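Local coordinates for UDP-D-quinovosamine 4-dehydrogenase (Vibrio fischeri, PDB 3NKL), which is a predicted membrane-bound oxidoreductase and lyase of the polysaccharide synthase family, named for acting on UDP-D-quinovosamine and represented here by a Rossmann-like domain, at residues H30-I35 against K62-S67; K40-T45 against P54-R59. One frame throughout, in Å; residues are numbered along the deposited sequence.

Contact 1 of 2, residues H30-I35 against K62-S67; sequences HPIAFI and KKHCIS
Segment 30-35 of strand 29-35 and the C-terminal end of helix 57-64 come nearest at Ile32 and His64, whose CA atoms are 7.9 Å apart, and no hydrogen bond joins the two backbones. Side chains fill the gap. Ile32 places its CG2 methyl over the centre of the His64 imidazole, 3.3 Å from the ring centroid and only 4° off the ring normal, a CH-pi contact; NE2 is the ring atom nearest to CG2, at 3.4 Å. The opposite face carries CG of Lys63, offset toward the rim, so the imidazole is sandwiched between two aliphatic groups. The torsion of Ile32 (chi1 -64°) sends its two branches to different partners: CG2, anti to the backbone N, goes to the histidine, while CG1 packs on CD1 of Ile66 at 4.2 Å. Between His64 and Ile66 the chain leaves the helix at Cys65, which has a positive phi of 48° and forms a Schellman motif. On either side of this turn, His64 and Ile66 direct their side chains toward the strand. Cys65, for which an interchain disulfide has been observed, is exposed, and no other chain of this assembly touches it. Strand 29-35 pairs with strand 5-10, as at Ile32 with Val7, and Ile66 packs on Leu8. Helix 57-64 lies on one face of the mixed, mainly parallel sheet, and helix 14-25 covers Pro31 and Phe34 on the other.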
ATOM      1  N   HIS B  30     -19.809  -2.155  -7.689  1.00 28.30           N
ATOM      2  CA  HIS B  30     -18.967  -2.597  -8.783  1.00 30.72           C
ATOM      3  C   HIS B  30     -17.818  -1.618  -8.999  1.00 26.91           C
ATOM      4  O   HIS B  30     -18.038  -0.455  -9.367  1.00 26.25           O
ATOM      5  CB  HIS B  30     -19.783  -2.756 -10.069  1.00 34.81           C
ATOM      6  CG  HIS B  30     -18.940  -2.993 -11.283  1.00 40.72           C
ATOM      7  ND1 HIS B  30     -18.205  -4.146 -11.463  1.00 40.64           N
ATOM      8  CD2 HIS B  30     -18.703  -2.222 -12.371  1.00 46.88           C
ATOM      9  CE1 HIS B  30     -17.552  -4.075 -12.609  1.00 45.06           C
ATOM     10  NE2 HIS B  30     -17.837  -2.918 -13.181  1.00 47.13           N
ATOM     11  N   PRO B  31     -16.578  -2.072  -8.763  1.00 27.86           N
ATOM     12  CA  PRO B  31     -15.477  -1.129  -8.948  1.00 25.43           C
ATOM     13  C   PRO B  31     -15.235  -0.902 -10.440  1.00 32.46           C
ATOM     14  O   PRO B  31     -14.965  -1.851 -11.165  1.00 33.48           O
ATOM     15  CB  PRO B  31     -14.285  -1.840  -8.278  1.00 23.71           C
ATOM     16  CG  PRO B  31     -14.627  -3.283  -8.305  1.00 27.77           C
ATOM     17  CD  PRO B  31     -16.123  -3.407  -8.326  1.00 26.81           C
ATOM     18  N   ILE B  32     -15.361   0.344 -10.885  1.00 24.53           N
ATOM     19  CA  ILE B  32     -15.182   0.704 -12.290  1.00 27.54           C
ATOM     20  C   ILE B  32     -13.715   0.860 -12.660  1.00 33.88           C
ATOM     21  O   ILE B  32     -13.287   0.478 -13.753  1.00 28.24           O
ATOM     22  CB  ILE B  32     -15.872   2.051 -12.578  1.00 36.79           C
ATOM     23  CG1 ILE B  32     -17.379   1.917 -12.376  1.00 40.09           C
ATOM     24  CG2 ILE B  32     -15.547   2.537 -13.977  1.00 45.40           C
ATOM     25  CD1 ILE B  32     -17.988   0.808 -13.165  1.00 56.05           C
ATOM     26  N   ALA B  33     -12.956   1.441 -11.740  1.00 23.20           N
ATOM     27  CA  ALA B  33     -11.544   1.752 -11.963  1.00 26.11           C
ATOM     28  C   ALA B  33     -10.932   2.055 -10.616  1.00 24.36           C
ATOM     29  O   ALA B  33     -11.670   2.276  -9.640  1.00 21.90           O
ATOM     30  CB  ALA B  33     -11.414   2.963 -12.870  1.00 24.45           C
ATOM     31  N   PHE B  34      -9.596   2.072 -10.566  1.00 23.59           N
ATOM     32  CA  PHE B  34      -8.852   2.514  -9.401  1.00 20.23           C
ATOM     33  C   PHE B  34      -8.334   3.923  -9.620  1.00 23.24           C
ATOM     34  O   PHE B  34      -8.053   4.323 -10.746  1.00 23.95           O
ATOM     35  CB  PHE B  34      -7.606   1.631  -9.170  1.00 19.16           C
ATOM     36  CG  PHE B  34      -7.914   0.232  -8.739  1.00 24.69           C
ATOM     37  CD1 PHE B  34      -7.929  -0.804  -9.659  1.00 32.34           C
ATOM     38  CD2 PHE B  34      -8.167  -0.055  -7.404  1.00 23.63           C
ATOM     39  CE1 PHE B  34      -8.193  -2.100  -9.252  1.00 37.84           C
ATOM     40  CE2 PHE B  34      -8.436  -1.350  -6.988  1.00 23.69           C
ATOM     41  CZ  PHE B  34      -8.444  -2.371  -7.906  1.00 30.97           C
ATOM     42  N   ILE B  35      -8.180   4.662  -8.532  1.00 19.92           N
ATOM     43  CA  ILE B  35      -7.401   5.887  -8.536  1.00 18.28           C
ATOM     44  C   ILE B  35      -6.160   5.632  -7.670  1.00 22.28           C
ATOM     45  O   ILE B  35      -6.266   5.013  -6.609  1.00 23.96           O
ATOM     46  CB  ILE B  35      -8.200   7.053  -7.941  1.00 18.03           C
ATOM     47  CG1 ILE B  35      -9.473   7.293  -8.757  1.00 19.90           C
ATOM     48  CG2 ILE B  35      -7.358   8.338  -7.919  1.00 20.90           C
ATOM     49  CD1 ILE B  35      -9.198   7.909 -10.127  1.00 25.98           C
ATOM     50  N   LYS B  62     -17.960  11.617 -13.802  1.00 26.56           N
ATOM     51  CA  LYS B  62     -18.940  12.074 -14.788  1.00 34.49           C
ATOM     52  C   LYS B  62     -19.244  10.998 -15.834  1.00 33.22           C
ATOM     53  O   LYS B  62     -20.398  10.766 -16.171  1.00 34.40           O
ATOM     54  CB  LYS B  62     -18.445  13.368 -15.460  1.00 39.24           C
ATOM     55  CG  LYS B  62     -19.274  13.852 -16.648  1.00 48.08           C
ATOM     56  CD  LYS B  62     -18.651  15.104 -17.268  1.00 54.65           C
ATOM     57  CE  LYS B  62     -19.365  15.537 -18.547  1.00 64.42           C
ATOM     58  NZ  LYS B  62     -18.579  16.553 -19.313  1.00 69.36           N
ATOM     59  N   LYS B  63     -18.212  10.322 -16.326  1.00 30.06           N
ATOM     60  CA  LYS B  63     -18.392   9.329 -17.387  1.00 33.00           C
ATOM     61  C   LYS B  63     -19.225   8.136 -16.925  1.00 34.84           C
ATOM     62  O   LYS B  63     -20.041   7.603 -17.683  1.00 29.85           O
ATOM     63  CB  LYS B  63     -17.036   8.837 -17.910  1.00 34.47           C
ATOM     64  CG  LYS B  63     -17.125   7.677 -18.901  1.00 46.52           C
ATOM     65  CD  LYS B  63     -15.747   7.305 -19.450  1.00 56.24           C
ATOM     66  CE  LYS B  63     -15.843   6.327 -20.616  1.00 68.40           C
ATOM     67  NZ  LYS B  63     -14.509   6.045 -21.230  1.00 71.38           N
ATOM     68  N   HIS B  64     -19.027   7.731 -15.676  1.00 28.11           N
ATOM     69  CA  HIS B  64     -19.674   6.536 -15.148  1.00 26.85           C
ATOM     70  C   HIS B  64     -20.781   6.834 -14.141  1.00 29.14           C
ATOM     71  O   HIS B  64     -21.279   5.919 -13.487  1.00 29.37           O
ATOM     72  CB  HIS B  64     -18.619   5.646 -14.478  1.00 28.97           C
ATOM     73  CG  HIS B  64     -17.574   5.145 -15.421  1.00 36.81           C
ATOM     74  ND1 HIS B  64     -17.799   4.105 -16.298  1.00 38.75           N
ATOM     75  CD2 HIS B  64     -16.296   5.546 -15.631  1.00 38.68           C
ATOM     76  CE1 HIS B  64     -16.706   3.885 -17.010  1.00 41.99           C
ATOM     77  NE2 HIS B  64     -15.778   4.741 -16.619  1.00 41.18           N
ATOM     78  N   CYS B  65     -21.152   8.106 -14.009  1.00 25.70           N
ATOM     79  CA  CYS B  65     -22.159   8.522 -13.033  1.00 23.37           C
ATOM     80  C   CYS B  65     -21.889   7.924 -11.653  1.00 23.88           C
ATOM     81  O   CYS B  65     -22.757   7.283 -11.062  1.00 24.80           O
ATOM     82  CB  CYS B  65     -23.560   8.130 -13.508  1.00 27.55           C
ATOM     83  SG  CYS B  65     -23.996   8.889 -15.096  1.00 34.52           S
ATOM     84  N   ILE B  66     -20.668   8.133 -11.160  1.00 22.92           N
ATOM     85  CA  ILE B  66     -20.243   7.589  -9.872  1.00 20.93           C
ATOM     86  C   ILE B  66     -20.623   8.545  -8.737  1.00 24.20           C
ATOM     87  O   ILE B  66     -20.325   9.726  -8.798  1.00 27.17           O
ATOM     88  CB  ILE B  66     -18.720   7.314  -9.879  1.00 23.12           C
ATOM     89  CG1 ILE B  66     -18.437   6.032 -10.682  1.00 23.05           C
ATOM     90  CG2 ILE B  66     -18.190   7.165  -8.436  1.00 21.09           C
ATOM     91  CD1 ILE B  66     -17.103   5.996 -11.331  1.00 27.38           C
ATOM     92  N   SER B  67     -21.290   8.053  -7.700  1.00 21.06           N
ATOM     93  CA  SER B  67     -21.616   8.943  -6.596  1.00 27.08           C
ATOM     94  C   SER B  67     -21.022   8.470  -5.278  1.00 21.20           C
ATOM     95  O   SER B  67     -21.350   9.006  -4.240  1.00 19.22           O
ATOM     96  CB  SER B  67     -23.133   9.117  -6.456  1.00 31.40           C
ATOM     97  OG  SER B  67     -23.751   7.876  -6.228  1.00 39.57           O
TER

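Contact 2 of 2, residues K40-T45 against P54-R59; sequences KKHKTT and PKYLER. With SO4 (sulfate ion), chain J; SO4 (sulfate ion), chain K.
A sulfate ion, probably from the crystallisation liquor, is held where the loop after strand 29-35 meets the start of helix 57-64, and His42, Lys43 and Tyr56 converge on one of its oxygens. That oxygen, O1 of the chain J sulfate, takes three hydrogen bonds: from Tyr56 OH at 2.7 Å, from His42 NE2 at 3.1 Å with an N-H...O angle of 152°, and from Lys43 NZ, also at 3.1 Å. The sulfate O1 lies at the edge of the imidazole, near its plane. His42 and Tyr56 also meet directly as an edge-to-face pair, centroids 4.8 Å apart and planes at 65°, in which His42 CE1 stands over the tyrosine face 3.5 Å from Tyr56 CE2. The phenol's opposite face carries NH1 of Arg59, offset toward the rim. With CG anti to the backbone N (chi1 180°), the imidazole extends toward Tyr56; its ND1 accepts from the backbone N of Arg53, which helps fix the ring's rotation and leaves NE2 to donate. Lys43 crosses the phenol at about a right angle, its extended chain bringing NZ to the anion. A type II turn from Lys41 to Thr44 shapes the loop: Lys41 O receives both Thr44 N and, at 2.7 Å, Thr44 OG1. A second sulfate, chain K, is bound by the backbone N of Lys55 at 2.9 Å from its O1. Lys41 NZ hydrogen-bonds Ala12 O and, across the dimer, Ser75 OG of the second subunit. The two sulfates thus mark separate surface anion sites, at the loop and at the N-terminal region of the helix in a Rossmann-like domain, with no natural ligand implied.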
ATOM      1  N   LYS B  40       3.541   6.159 -11.616  1.00 51.51           N
ATOM      2  CA  LYS B  40       4.072   4.947 -12.237  1.00 59.12           C
ATOM      3  C   LYS B  40       2.960   3.951 -12.574  1.00 55.19           C
ATOM      4  O   LYS B  40       3.121   3.102 -13.454  1.00 48.80           O
ATOM      5  CB  LYS B  40       5.115   4.282 -11.334  1.00 70.94           C
ATOM      6  CG  LYS B  40       6.386   5.105 -11.128  1.00 83.02           C
ATOM      7  CD  LYS B  40       7.336   4.430 -10.146  1.00 94.43           C
ATOM      8  CE  LYS B  40       8.579   5.277  -9.906  1.00104.17           C
ATOM      9  NZ  LYS B  40       9.493   4.670  -8.894  1.00107.22           N
ATOM     10  N   LYS B  41       1.834   4.059 -11.869  1.00 42.10           N
ATOM     11  CA  LYS B  41       0.714   3.143 -12.066  1.00 44.40           C
ATOM     12  C   LYS B  41      -0.351   3.678 -13.029  1.00 39.08           C
ATOM     13  O   LYS B  41      -1.309   2.975 -13.358  1.00 36.30           O
ATOM     14  CB  LYS B  41       0.061   2.795 -10.716  1.00 36.73           C
ATOM     15  CG  LYS B  41       0.987   2.053  -9.760  1.00 43.83           C
ATOM     16  CD  LYS B  41       0.230   1.514  -8.545  1.00 39.42           C
ATOM     17  CE  LYS B  41       1.172   0.702  -7.661  1.00 43.66           C
ATOM     18  NZ  LYS B  41       0.472  -0.007  -6.553  1.00 41.77           N
ATOM     19  N   HIS B  42      -0.199   4.924 -13.468  1.00 36.63           N
ATOM     20  CA  HIS B  42      -1.220   5.536 -14.302  1.00 39.22           C
ATOM     21  C   HIS B  42      -1.436   4.736 -15.578  1.00 47.82           C
ATOM     22  O   HIS B  42      -0.490   4.380 -16.282  1.00 49.70           O
ATOM     23  CB  HIS B  42      -0.886   6.990 -14.622  1.00 40.20           C
ATOM     24  CG  HIS B  42      -1.907   7.666 -15.487  1.00 38.36           C
ATOM     25  ND1 HIS B  42      -3.204   7.887 -15.077  1.00 39.25           N
ATOM     26  CD2 HIS B  42      -1.819   8.174 -16.740  1.00 46.90           C
ATOM     27  CE1 HIS B  42      -3.872   8.500 -16.038  1.00 41.89           C
ATOM     28  NE2 HIS B  42      -3.053   8.686 -17.059  1.00 46.18           N
ATOM     29  N   LYS B  43      -2.697   4.438 -15.843  1.00 42.91           N
ATOM     30  CA  LYS B  43      -3.108   3.659 -16.999  1.00 45.02           C
ATOM     31  C   LYS B  43      -2.546   2.238 -17.069  1.00 41.16           C
ATOM     32  O   LYS B  43      -2.586   1.622 -18.126  1.00 49.83           O
ATOM     33  CB  LYS B  43      -2.859   4.440 -18.291  1.00 46.01           C
ATOM     34  CG  LYS B  43      -3.880   5.561 -18.483  1.00 43.85           C
ATOM     35  CD  LYS B  43      -3.603   6.410 -19.726  1.00 52.08           C
ATOM     36  CE  LYS B  43      -4.816   7.266 -20.071  1.00 55.14           C
ATOM     37  NZ  LYS B  43      -4.507   8.341 -21.051  1.00 59.80           N
ATOM     38  N   THR B  44      -2.052   1.707 -15.954  1.00 43.24           N
ATOM     39  CA  THR B  44      -1.774   0.271 -15.896  1.00 47.06           C
ATOM     40  C   THR B  44      -3.075  -0.441 -15.544  1.00 49.91           C
ATOM     41  O   THR B  44      -4.082   0.212 -15.275  1.00 45.15           O
ATOM     42  CB  THR B  44      -0.663  -0.094 -14.898  1.00 49.57           C
ATOM     43  OG1 THR B  44      -1.062   0.249 -13.568  1.00 46.81           O
ATOM     44  CG2 THR B  44       0.638   0.633 -15.246  1.00 51.22           C
ATOM     45  N   THR B  45      -3.080  -1.768 -15.568  1.00 50.75           N
ATOM     46  CA  THR B  45      -4.315  -2.491 -15.269  1.00 54.97           C
ATOM     47  C   THR B  45      -4.103  -3.588 -14.236  1.00 64.82           C
ATOM     48  O   THR B  45      -3.077  -4.266 -14.234  1.00 68.62           O
ATOM     49  CB  THR B  45      -4.941  -3.109 -16.524  1.00 58.63           C
ATOM     50  OG1 THR B  45      -4.332  -4.380 -16.780  1.00 69.30           O
ATOM     51  CG2 THR B  45      -4.763  -2.194 -17.731  1.00 54.40           C
ATOM     52  N   PRO B  54      -5.031  10.837  -9.993  1.00 26.79           N
ATOM     53  CA  PRO B  54      -6.194  11.520  -9.412  1.00 28.76           C
ATOM     54  C   PRO B  54      -6.739  12.643 -10.294  1.00 31.00           C
ATOM     55  O   PRO B  54      -7.860  13.089 -10.088  1.00 28.56           O
ATOM     56  CB  PRO B  54      -5.651  12.111  -8.108  1.00 31.47           C
ATOM     57  CG  PRO B  54      -4.401  11.342  -7.810  1.00 31.81           C
ATOM     58  CD  PRO B  54      -3.847  10.873  -9.110  1.00 28.82           C
ATOM     59  N   LYS B  55      -5.944  13.118 -11.244  1.00 29.44           N
ATOM     60  CA  LYS B  55      -6.418  14.127 -12.182  1.00 29.23           C
ATOM     61  C   LYS B  55      -7.625  13.611 -12.959  1.00 33.77           C
ATOM     62  O   LYS B  55      -8.445  14.391 -13.450  1.00 37.34           O
ATOM     63  CB  LYS B  55      -5.287  14.523 -13.152  1.00 30.53           C
ATOM     64  CG  LYS B  55      -5.729  15.360 -14.351  1.00 45.21           C
ATOM     65  CD  LYS B  55      -4.501  15.786 -15.179  1.00 62.01           C
ATOM     66  CE  LYS B  55      -4.874  16.509 -16.478  1.00 69.22           C
ATOM     67  NZ  LYS B  55      -3.660  16.816 -17.310  1.00 69.70           N
ATOM     68  N   TYR B  56      -7.732  12.293 -13.077  1.00 33.01           N
ATOM     69  CA  TYR B  56      -8.844  11.688 -13.817  1.00 32.93           C
ATOM     70  C   TYR B  56     -10.153  11.560 -13.017  1.00 28.89           C
ATOM     71  O   TYR B  56     -11.138  11.068 -13.549  1.00 26.47           O
ATOM     72  CB  TYR B  56      -8.438  10.311 -14.366  1.00 28.32           C
ATOM     73  CG  TYR B  56      -7.672  10.385 -15.675  1.00 37.54           C
ATOM     74  CD1 TYR B  56      -8.084   9.673 -16.787  1.00 46.32           C
ATOM     75  CD2 TYR B  56      -6.546  11.181 -15.796  1.00 39.45           C
ATOM     76  CE1 TYR B  56      -7.388   9.745 -17.985  1.00 50.98           C
ATOM     77  CE2 TYR B  56      -5.845  11.266 -16.996  1.00 48.21           C
ATOM     78  CZ  TYR B  56      -6.269  10.544 -18.080  1.00 49.93           C
ATOM     79  OH  TYR B  56      -5.577  10.624 -19.271  1.00 56.90           O
ATOM     80  N   LEU B  57     -10.153  11.963 -11.746  1.00 22.08           N
ATOM     81  CA  LEU B  57     -11.334  11.807 -10.888  1.00 21.49           C
ATOM     82  C   LEU B  57     -12.603  12.407 -11.503  1.00 24.06           C
ATOM     83  O   LEU B  57     -13.639  11.745 -11.615  1.00 23.40           O
ATOM     84  CB  LEU B  57     -11.091  12.453  -9.521  1.00 20.77           C
ATOM     85  CG  LEU B  57     -10.451  11.568  -8.450  1.00 24.35           C
ATOM     86  CD1 LEU B  57     -10.036  12.446  -7.288  1.00 24.65           C
ATOM     87  CD2 LEU B  57     -11.416  10.481  -7.988  1.00 20.21           C
ATOM     88  N   GLU B  58     -12.530  13.672 -11.877  1.00 29.65           N
ATOM     89  CA  GLU B  58     -13.712  14.349 -12.406  1.00 32.25           C
ATOM     90  C   GLU B  58     -14.275  13.656 -13.626  1.00 31.75           C
ATOM     91  O   GLU B  58     -15.479  13.407 -13.706  1.00 36.89           O
ATOM     92  CB  GLU B  58     -13.403  15.810 -12.712  1.00 41.77           C
ATOM     93  CG  GLU B  58     -13.362  16.657 -11.459  1.00 61.97           C
ATOM     94  CD  GLU B  58     -12.332  17.765 -11.524  1.00 76.21           C
ATOM     95  OE1 GLU B  58     -11.421  17.782 -10.666  1.00 73.73           O
ATOM     96  OE2 GLU B  58     -12.438  18.617 -12.431  1.00 88.27           O
ATOM     97  N   ARG B  59     -13.410  13.323 -14.575  1.00 27.85           N
ATOM     98  CA  ARG B  59     -13.894  12.749 -15.815  1.00 30.87           C
ATOM     99  C   ARG B  59     -14.458  11.340 -15.644  1.00 33.27           C
ATOM    100  O   ARG B  59     -15.372  10.957 -16.354  1.00 30.38           O
ATOM    101  CB  ARG B  59     -12.822  12.801 -16.913  1.00 30.17           C
ATOM    102  CG  ARG B  59     -11.651  11.858 -16.740  1.00 37.43           C
ATOM    103  CD  ARG B  59     -10.535  12.182 -17.763  1.00 43.94           C
ATOM    104  NE  ARG B  59      -9.755  13.354 -17.360  1.00 50.85           N
ATOM    105  CZ  ARG B  59      -8.656  13.786 -17.978  1.00 56.73           C
ATOM    106  NH1 ARG B  59      -8.193  13.148 -19.048  1.00 53.35           N
ATOM    107  NH2 ARG B  59      -8.019  14.858 -17.522  1.00 56.03           N
TER
HETATM  108  S   SO4 J 143      -2.254  11.772 -19.227  1.00 95.23           S
HETATM  109  O1  SO4 J 143      -2.857  10.495 -19.605  1.00 92.00           O
HETATM  110  O2  SO4 J 143      -1.359  12.190 -20.301  1.00103.90           O
HETATM  111  O3  SO4 J 143      -3.274  12.801 -19.024  1.00 91.46           O
HETATM  112  O4  SO4 J 143      -1.493  11.604 -17.992  1.00100.02           O
HETATM  113  S   SO4 K 144      -2.429  14.357 -10.221  1.00 68.90           S
HETATM  114  O1  SO4 K 144      -3.023  13.295 -11.023  1.00 42.16           O
HETATM  115  O2  SO4 K 144      -1.561  13.771  -9.187  1.00 71.87           O
HETATM  116  O3  SO4 K 144      -1.623  15.209 -11.102  1.00 76.15           O
HETATM  117  O4  SO4 K 144      -3.474  15.163  -9.586  1.00 73.04           O

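How the contacts relate
The centres of contacts 1 and 2 lie about 12 Å apart, and both use helix 57-64: contact 2 its N-terminal side, contact 1 its C-terminal end. Along the chain the order is 30-35, 40-45, 54-59, 62-67, so the inner pair falls within the span bounded by the outer one. Ile35 joins the two directly, its CG2 packing 3.7 Å from Pro54 CA and its CG1 3.8 Å from Leu57 CD2. Helix 57-64 follows strand 49-52 and leads to strand 68-71, a beta-alpha-beta crossover between parallel strands of the Rossmann-like sheet, with contact 1 at the helix's C-terminal end and contact 2 around its N-terminal end, where the sulfates bind at the surface.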